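Local coordinates for protein probable benzoylformate decarboxylase (Rhodococcus jostii, PDB 7ORX) that belongs to the thiamine diphosphate-dependent enzymes and binds thiamine diphosphate and a sodium ion in an assembly of four chains, at residues V10-L15 against S36-D41; I374-S379 against P411-A416; S393-Y398 against P421-I426. All blocks are in the same frame, centred on the assembly; numbering follows the deposited sequence.

Overall arrangement
Contact 1 lies in the N-terminal thiamine diphosphate-binding domain, whereas contacts 2 and 3 belong to the C-terminal one, their centres about 29 Å and 31 Å from that of contact 1. Contacts 2 and 3 are close neighbours, about 10 Å between centres, and meet on one parallel sheet. There Tyr375 N of contact 2 lies 2.7 Å from Ser397 O of contact 3, and Ile374 O of contact 2 lies 2.9 Å from Ile426 N of contact 3, both probable hydrogen bonds. Contact 2 leads to the cofactor: Ser379 touches thiamine diphosphate, and the Val376 side chain is about 12 Å from it. Contact 3 joins the loop before strand 398-399 to Arg423, just ahead of strand 425-430.

Contact 1. Residues V10-L15 against S36-D41; sequences VTYELL and SGMPDD
Tyr12, on helix 7-17, lays one face of its ring against Met38 and Pro39, joining a flanking helix of the alpha/beta N-terminal domain to the loop that leads from helix 32-35 into strand 43-46. Tyrosine suits the place: its ring offers a broad face to C-H groups while its hydroxyl can reach Phe34 O.

The main interaction is CH-pi. Met38 CA stands 3.7 Å from the centroid of the Tyr12 ring, and Pro39 CD is equally far from that centroid on the same face, 3.4 Å from Tyr12 CD1. Both are offset toward the rim, the methionine carbon near the hydroxyl end and the proline carbon near the CB end. Proline fits because its CD, next to the ring nitrogen, carries polarised C-H bonds.

Apolar packing adds Tyr12 CZ against Met38 CB at 3.7 Å. The Met38 side chain, with CG anti to the backbone N (chi1 179°), runs extended away from the tyrosine and packs on Pro477 of a neighbouring subunit. Separately, the Gly37 backbone passes obliquely by the ring.

Phe34 stacks on Tyr12 and Phe42 meets it edge-to-face. Tyr12 OH hydrogen-bonds with Phe34 O, while Met38 CB lies 3.3 Å from Tyr12 OH.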
loop_
_atom_site.group_PDB
_atom_site.type_symbol
_atom_site.label_atom_id
_atom_site.label_comp_id
_atom_site.label_asym_id
_atom_site.label_seq_id
_atom_site.Cartn_x
_atom_site.Cartn_y
_atom_site.Cartn_z
ATOM N N VAL C 10 16.256 -25.202 -10.542
ATOM C CA VAL C 10 17.177 -24.044 -10.658
ATOM C C VAL C 10 17.199 -23.286 -9.333
ATOM O O VAL C 10 18.286 -22.809 -8.926
ATOM C CB VAL C 10 16.784 -23.131 -11.827
ATOM C CG1 VAL C 10 17.667 -21.896 -11.852
ATOM C CG2 VAL C 10 16.872 -23.861 -13.142
ATOM N N THR C 11 16.025 -23.124 -8.720
ATOM C CA THR C 11 15.852 -22.426 -7.418
ATOM C C THR C 11 16.733 -23.114 -6.366
ATOM O O THR C 11 17.528 -22.410 -5.749
ATOM C CB THR C 11 14.381 -22.366 -7.002
ATOM O OG1 THR C 11 13.645 -21.644 -7.988
ATOM C CG2 THR C 11 14.185 -21.699 -5.655
ATOM N N TYR C 12 16.648 -24.446 -6.248
ATOM C CA TYR C 12 17.447 -25.273 -5.298
ATOM C C TYR C 12 18.936 -25.182 -5.638
ATOM O O TYR C 12 19.737 -25.030 -4.706
ATOM C CB TYR C 12 16.939 -26.709 -5.232
ATOM C CG TYR C 12 15.789 -26.898 -4.271
ATOM C CD1 TYR C 12 15.955 -26.647 -2.923
ATOM C CD2 TYR C 12 14.534 -27.312 -4.701
ATOM C CE1 TYR C 12 14.907 -26.801 -2.026
ATOM C CE2 TYR C 12 13.478 -27.486 -3.832
ATOM C CZ TYR C 12 13.665 -27.233 -2.475
ATOM O OH TYR C 12 12.659 -27.405 -1.555
ATOM N N GLU C 13 19.315 -25.169 -6.912
ATOM C CA GLU C 13 20.755 -25.067 -7.266
ATOM C C GLU C 13 21.273 -23.702 -6.793
ATOM O O GLU C 13 22.477 -23.578 -6.419
ATOM C CB GLU C 13 20.956 -25.364 -8.761
ATOM C CG GLU C 13 22.415 -25.239 -9.215
ATOM C CD GLU C 13 23.250 -26.466 -9.598
ATOM O OE1 GLU C 13 23.906 -26.418 -10.692
ATOM O OE2 GLU C 13 23.324 -27.425 -8.764
ATOM N N LEU C 14 20.380 -22.719 -6.787
ATOM C CA LEU C 14 20.716 -21.325 -6.467
ATOM C C LEU C 14 20.818 -21.173 -4.956
ATOM O O LEU C 14 21.819 -20.597 -4.498
ATOM C CB LEU C 14 19.631 -20.444 -7.077
ATOM C CG LEU C 14 19.674 -18.987 -6.645
ATOM C CD1 LEU C 14 20.811 -18.238 -7.316
ATOM C CD2 LEU C 14 18.349 -18.299 -6.921
ATOM N N LEU C 15 19.823 -21.664 -4.197
ATOM C CA LEU C 15 19.848 -21.578 -2.721
ATOM C C LEU C 15 21.133 -22.244 -2.225
ATOM O O LEU C 15 21.726 -21.709 -1.307
ATOM C CB LEU C 15 18.610 -22.259 -2.144
ATOM C CG LEU C 15 17.282 -21.676 -2.606
ATOM C CD1 LEU C 15 16.133 -22.571 -2.232
ATOM C CD2 LEU C 15 17.055 -20.296 -2.052
ATOM N N SER C 36 8.897 -30.848 -2.073
ATOM C CA SER C 36 9.044 -32.206 -2.658
ATOM C C SER C 36 10.385 -32.322 -3.401
ATOM O O SER C 36 10.970 -33.412 -3.389
ATOM C CB SER C 36 7.867 -32.574 -3.536
ATOM O OG SER C 36 7.735 -31.694 -4.646
ATOM N N GLY C 37 10.846 -31.229 -4.008
ATOM C CA GLY C 37 12.062 -31.186 -4.834
ATOM C C GLY C 37 13.288 -30.853 -4.013
ATOM O O GLY C 37 14.370 -30.691 -4.592
ATOM N N MET C 38 13.139 -30.746 -2.699
ATOM C CA MET C 38 14.247 -30.400 -1.772
ATOM C C MET C 38 15.312 -31.498 -1.850
ATOM O O MET C 38 14.994 -32.675 -1.799
ATOM C CB MET C 38 13.687 -30.315 -0.362
ATOM C CG MET C 38 14.680 -29.990 0.698
ATOM S SD MET C 38 13.752 -29.391 2.171
ATOM C CE MET C 38 15.122 -29.058 3.268
ATOM N N PRO C 39 16.599 -31.164 -2.062
ATOM C CA PRO C 39 17.677 -32.160 -2.020
ATOM C C PRO C 39 18.013 -32.753 -0.641
ATOM O O PRO C 39 17.477 -32.287 0.329
ATOM C CB PRO C 39 18.910 -31.374 -2.502
ATOM C CG PRO C 39 18.324 -30.190 -3.220
ATOM C CD PRO C 39 17.074 -29.825 -2.452
ATOM N N ASP C 40 18.955 -33.692 -0.598
ATOM C CA ASP C 40 19.397 -34.405 0.623
ATOM C C ASP C 40 20.379 -33.570 1.441
ATOM O O ASP C 40 20.365 -33.754 2.650
ATOM C CB ASP C 40 19.967 -35.781 0.270
ATOM C CG ASP C 40 18.867 -36.756 -0.123
ATOM O OD1 ASP C 40 17.680 -36.400 0.114
ATOM O OD2 ASP C 40 19.198 -37.867 -0.656
ATOM N N ASP C 41 21.182 -32.690 0.836
ATOM C CA ASP C 41 22.173 -31.863 1.591
ATOM C C ASP C 41 21.461 -30.703 2.331
ATOM O O ASP C 41 22.129 -29.964 3.084
ATOM C CB ASP C 41 23.345 -31.418 0.698
ATOM C CG ASP C 41 22.967 -30.643 -0.560
ATOM O OD1 ASP C 41 22.098 -31.147 -1.337
ATOM O OD2 ASP C 41 23.543 -29.530 -0.769
#

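Contact 2. Residues I374-S379 against P411-A416; sequences IYVNES and PAAVGA
A single side chain, Val376, makes every close contact here, reaching from the middle of strand 374-378 onto three alanines of helix 409-418. The helix belongs to a beta-alpha-beta crossover that carries the chain from strand 398-399, over strand 374-378, to strand 425-430. It therefore runs almost antiparallel to the strand it covers, at 165°, and the axes of the two short segments come within 8.5 Å. So close an approach suits alanine, whose lone methyl lets a branched residue press near the helix backbone.

Valine fits too, since its beta-branching favours the strand conformation and offers two methyls to the helix. Both lie against Ala413, Val376 CG2 being 3.9 Å from Ala413 CA. Val376 CG1, anti to the backbone N (chi1 175°), also meets Ala412 CB at 4.1 Å, and CG2 lies 4.4 Å from Ala416 CB, one turn beyond Ala412. Val376 CB itself lies 4.1 Å from Ala413 CB.

Beyond the valine the strand turns polar. In an Asx turn, Asn377 OD1 accepts from Ser379 N at 2.9 Å, just where Ser379 comes to touch thiamine diphosphate. Glu378 OE1 accepts from Phe408 N, tying the strand end to the residues just before the helix.

No hydrogen bond joins the two segments. Buried methyl and methine groups hold them by dispersion and the exclusion of water, which leaves the backbone polar groups to bond within the sheet and within the helix.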
loop_
_atom_site.group_PDB
_atom_site.type_symbol
_atom_site.label_atom_id
_atom_site.label_comp_id
_atom_site.label_asym_id
_atom_site.label_seq_id
_atom_site.Cartn_x
_atom_site.Cartn_y
_atom_site.Cartn_z
ATOM N N ILE C 374 26.370 -17.684 24.825
ATOM C CA ILE C 374 25.501 -16.708 24.113
ATOM C C ILE C 374 24.214 -16.527 24.917
ATOM O O ILE C 374 23.551 -17.541 25.140
ATOM C CB ILE C 374 25.158 -17.259 22.714
ATOM C CG1 ILE C 374 26.418 -17.447 21.870
ATOM C CG2 ILE C 374 24.131 -16.384 22.023
ATOM C CD1 ILE C 374 26.183 -18.072 20.552
ATOM N N TYR C 375 23.833 -15.309 25.304
ATOM C CA TYR C 375 22.582 -15.105 26.072
ATOM C C TYR C 375 21.511 -14.541 25.156
ATOM O O TYR C 375 21.708 -13.458 24.651
ATOM C CB TYR C 375 22.811 -14.220 27.302
ATOM C CG TYR C 375 23.809 -14.807 28.268
ATOM C CD1 TYR C 375 23.452 -15.757 29.208
ATOM C CD2 TYR C 375 25.139 -14.466 28.193
ATOM C CE1 TYR C 375 24.391 -16.303 30.079
ATOM C CE2 TYR C 375 26.087 -15.010 29.033
ATOM C CZ TYR C 375 25.722 -15.922 29.993
ATOM O OH TYR C 375 26.697 -16.428 30.811
ATOM N N VAL C 376 20.399 -15.241 24.997
ATOM C CA VAL C 376 19.203 -14.663 24.336
ATOM C C VAL C 376 18.227 -14.231 25.432
ATOM O O VAL C 376 17.594 -15.091 26.053
ATOM C CB VAL C 376 18.573 -15.645 23.345
ATOM C CG1 VAL C 376 17.288 -15.121 22.745
ATOM C CG2 VAL C 376 19.540 -16.021 22.234
ATOM N N ASN C 377 18.124 -12.923 25.642
ATOM C CA ASN C 377 17.376 -12.234 26.717
ATOM C C ASN C 377 16.012 -11.780 26.213
ATOM O O ASN C 377 15.962 -11.117 25.213
ATOM C CB ASN C 377 18.154 -10.999 27.154
ATOM C CG ASN C 377 17.651 -10.444 28.456
ATOM O OD1 ASN C 377 16.452 -10.309 28.639
ATOM N ND2 ASN C 377 18.546 -10.171 29.385
ATOM N N GLU C 378 14.935 -12.099 26.907
ATOM C CA GLU C 378 13.604 -11.504 26.645
ATOM C C GLU C 378 12.913 -11.389 27.996
ATOM O O GLU C 378 11.919 -12.068 28.230
ATOM C CB GLU C 378 12.847 -12.344 25.626
ATOM C CG GLU C 378 11.596 -11.651 25.094
ATOM C CD GLU C 378 10.888 -12.409 23.967
ATOM O OE1 GLU C 378 10.987 -11.933 22.771
ATOM O OE2 GLU C 378 10.300 -13.515 24.247
ATOM N N SER C 379 13.530 -10.629 28.886
ATOM C CA SER C 379 13.140 -10.460 30.315
ATOM C C SER C 379 13.121 -8.959 30.553
ATOM O O SER C 379 14.223 -8.372 30.761
ATOM C CB SER C 379 14.081 -11.159 31.255
ATOM O OG SER C 379 13.675 -10.987 32.608
ATOM N N PRO C 411 12.221 -18.909 20.802
ATOM C CA PRO C 411 12.575 -19.402 19.481
ATOM C C PRO C 411 13.969 -18.948 19.046
ATOM O O PRO C 411 14.677 -19.744 18.511
ATOM C CB PRO C 411 11.498 -18.803 18.583
ATOM C CG PRO C 411 10.338 -18.618 19.506
ATOM C CD PRO C 411 11.010 -18.078 20.752
ATOM N N ALA C 412 14.354 -17.704 19.271
ATOM C CA ALA C 412 15.662 -17.244 18.764
ATOM C C ALA C 412 16.729 -18.049 19.475
ATOM O O ALA C 412 17.729 -18.321 18.844
ATOM C CB ALA C 412 15.873 -15.774 18.955
ATOM N N ALA C 413 16.516 -18.437 20.719
ATOM C CA ALA C 413 17.516 -19.213 21.478
ATOM C C ALA C 413 17.723 -20.542 20.775
ATOM O O ALA C 413 18.872 -20.956 20.563
ATOM C CB ALA C 413 17.051 -19.460 22.899
ATOM N N VAL C 414 16.622 -21.207 20.448
ATOM C CA VAL C 414 16.646 -22.533 19.773
ATOM C C VAL C 414 17.403 -22.340 18.466
ATOM O O VAL C 414 18.295 -23.113 18.188
ATOM C CB VAL C 414 15.221 -23.043 19.526
ATOM C CG1 VAL C 414 15.191 -24.206 18.578
ATOM C CG2 VAL C 414 14.511 -23.378 20.830
ATOM N N GLY C 415 17.057 -21.325 17.686
ATOM C CA GLY C 415 17.720 -21.120 16.395
ATOM C C GLY C 415 19.190 -20.812 16.571
ATOM O O GLY C 415 19.994 -21.348 15.837
ATOM N N ALA C 416 19.524 -19.963 17.525
ATOM C CA ALA C 416 20.913 -19.550 17.821
ATOM C C ALA C 416 21.727 -20.798 18.177
ATOM O O ALA C 416 22.904 -20.902 17.801
ATOM C CB ALA C 416 20.913 -18.559 18.972
#

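Contact 3. Residues S393-Y398 against P421-I426; sequences SHQGSY and PDRQVI
Arg423 starts with CG anti to its own carbonyl carbon (chi1 -64°), runs extended past CG and then bends at chi3 (69°), which brings its guanidinium to the turn made by His394, Gln395, Gly396 and Ser397. The arginine sits just ahead of strand 425-430 in the C-terminal domain, and the turn precedes the edge strand 398-399 of the same parallel sheet.

Across the contact, the one bond that is not weak runs from Arg423 NH1 to Gln395 O, 3.0 Å long with an N-H...O angle of 155°. The carbonyl oxygen lies close to the guanidinium plane. Arg423 NH2 also points an N-H at Gln395 O, weakly, at 3.5 Å. The same NH2 gives another weak bond, 3.3 Å long, to Ser397 OG, which lies at the guanidinium edge and in its plane.

Serine suits this position because its hydroxyl can give and receive at once. Ser397 OG donates to His394 O at 2.6 Å, approaching from above the carbonyl plane, and accepts from the arginine. Gly396 has a positive phi, which favours glycine, and the place a CB would occupy points toward the arginine and is taken up by Gln395 NE2. His394 CB comes within 4.0 Å of Arg423 NH2, obliquely to the guanidinium.

The stronger partner lies outside the turn: Arg423 NE bonds to Asp372 O, and NH2 has a weak further bond to Ala373 O, both just before strand 374-378. A long, flat group with several N-H bonds is well chosen to join two pieces of backbone.

All these bonds end on neutral oxygens rather than on a carboxylate. The charge is probably stabilised by the carbonyl dipoles and the hydroxyl, and would polarise Gln395 O in particular.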
loop_
_atom_site.group_PDB
_atom_site.type_symbol
_atom_site.label_atom_id
_atom_site.label_comp_id
_atom_site.label_asym_id
_atom_site.label_seq_id
_atom_site.Cartn_x
_atom_site.Cartn_y
_atom_site.Cartn_z
ATOM N N SER C 393 32.298 -11.215 26.880
ATOM C CA SER C 393 33.632 -10.785 26.369
ATOM C C SER C 393 33.924 -11.244 24.937
ATOM O O SER C 393 35.054 -11.065 24.513
ATOM C CB SER C 393 34.725 -11.233 27.319
ATOM O OG SER C 393 34.845 -12.641 27.337
ATOM N N HIS C 394 32.984 -11.919 24.284
ATOM C CA HIS C 394 33.101 -12.520 22.934
ATOM C C HIS C 394 32.055 -11.895 22.025
ATOM O O HIS C 394 30.944 -11.529 22.539
ATOM C CB HIS C 394 32.943 -14.055 22.931
ATOM C CG HIS C 394 34.129 -14.770 23.500
ATOM N ND1 HIS C 394 34.315 -14.891 24.874
ATOM C CD2 HIS C 394 35.177 -15.406 22.919
ATOM C CE1 HIS C 394 35.427 -15.560 25.113
ATOM N NE2 HIS C 394 35.982 -15.879 23.923
ATOM N N GLN C 395 32.380 -11.775 20.727
ATOM C CA GLN C 395 31.389 -11.398 19.693
ATOM C C GLN C 395 30.126 -12.246 19.914
ATOM O O GLN C 395 30.230 -13.411 20.306
ATOM C CB GLN C 395 32.015 -11.624 18.312
ATOM C CG GLN C 395 31.191 -11.128 17.150
ATOM C CD GLN C 395 30.033 -12.029 16.804
ATOM O OE1 GLN C 395 29.040 -11.547 16.251
ATOM N NE2 GLN C 395 30.138 -13.323 17.106
ATOM N N GLY C 396 28.959 -11.692 19.668
ATOM C CA GLY C 396 27.731 -12.487 19.568
ATOM C C GLY C 396 27.342 -13.128 20.891
ATOM O O GLY C 396 26.788 -14.224 20.827
ATOM N N SER C 397 27.511 -12.421 22.012
ATOM C CA SER C 397 27.232 -12.945 23.367
ATOM C C SER C 397 25.855 -12.549 23.905
ATOM O O SER C 397 25.452 -13.172 24.906
ATOM C CB SER C 397 28.293 -12.526 24.312
ATOM O OG SER C 397 29.521 -13.125 23.946
ATOM N N TYR C 398 25.150 -11.604 23.284
ATOM C CA TYR C 398 23.842 -11.075 23.745
ATOM C C TYR C 398 22.942 -10.773 22.535
ATOM O O TYR C 398 23.387 -10.096 21.613
ATOM C CB TYR C 398 24.057 -9.810 24.579
ATOM C CG TYR C 398 22.810 -9.225 25.194
ATOM C CD1 TYR C 398 22.336 -9.697 26.394
ATOM C CD2 TYR C 398 22.089 -8.211 24.590
ATOM C CE1 TYR C 398 21.195 -9.192 26.975
ATOM C CE2 TYR C 398 20.929 -7.692 25.157
ATOM C CZ TYR C 398 20.492 -8.187 26.363
ATOM O OH TYR C 398 19.356 -7.724 26.960
ATOM N N PRO C 421 27.527 -24.534 17.156
ATOM C CA PRO C 421 27.936 -25.890 17.495
ATOM C C PRO C 421 28.871 -25.920 18.719
ATOM O O PRO C 421 28.766 -26.866 19.427
ATOM C CB PRO C 421 28.621 -26.359 16.197
ATOM C CG PRO C 421 29.224 -25.116 15.617
ATOM C CD PRO C 421 28.257 -24.015 15.987
ATOM N N ASP C 422 29.703 -24.892 18.956
ATOM C CA ASP C 422 30.755 -24.895 20.024
ATOM C C ASP C 422 30.428 -23.937 21.190
ATOM O O ASP C 422 31.358 -23.598 21.935
ATOM C CB ASP C 422 32.126 -24.447 19.513
ATOM C CG ASP C 422 32.474 -24.974 18.137
ATOM O OD1 ASP C 422 32.406 -26.223 17.981
ATOM O OD2 ASP C 422 32.807 -24.129 17.228
ATOM N N ARG C 423 29.218 -23.391 21.289
ATOM C CA ARG C 423 28.923 -22.359 22.292
ATOM C C ARG C 423 27.554 -22.661 22.859
ATOM O O ARG C 423 26.642 -22.992 22.108
ATOM C CB ARG C 423 28.959 -20.953 21.703
ATOM C CG ARG C 423 30.327 -20.517 21.186
ATOM C CD ARG C 423 30.227 -19.145 20.541
ATOM N NE ARG C 423 29.962 -18.165 21.574
ATOM C CZ ARG C 423 29.798 -16.860 21.387
ATOM N NH1 ARG C 423 29.897 -16.345 20.185
ATOM N NH2 ARG C 423 29.570 -16.058 22.422
ATOM N N GLN C 424 27.448 -22.563 24.180
ATOM C CA GLN C 424 26.172 -22.815 24.875
ATOM C C GLN C 424 25.294 -21.579 24.741
ATOM O O GLN C 424 25.731 -20.515 25.147
ATOM C CB GLN C 424 26.399 -23.128 26.347
ATOM C CG GLN C 424 25.097 -23.404 27.073
ATOM C CD GLN C 424 24.430 -24.661 26.566
ATOM O OE1 GLN C 424 24.897 -25.765 26.832
ATOM N NE2 GLN C 424 23.314 -24.492 25.869
ATOM N N VAL C 425 24.105 -21.725 24.179
ATOM C CA VAL C 425 23.071 -20.663 24.230
ATOM C C VAL C 425 22.272 -20.843 25.523
ATOM O O VAL C 425 21.769 -21.958 25.775
ATOM C CB VAL C 425 22.164 -20.694 22.997
ATOM C CG1 VAL C 425 21.020 -19.718 23.140
ATOM C CG2 VAL C 425 22.956 -20.393 21.742
ATOM N N ILE C 426 22.127 -19.761 26.274
ATOM C CA ILE C 426 21.258 -19.691 27.472
ATOM C C ILE C 426 20.159 -18.680 27.201
ATOM O O ILE C 426 20.475 -17.525 27.008
ATOM C CB ILE C 426 22.109 -19.323 28.697
ATOM C CG1 ILE C 426 23.295 -20.278 28.818
ATOM C CG2 ILE C 426 21.262 -19.324 29.944
ATOM C CD1 ILE C 426 24.340 -19.837 29.801
#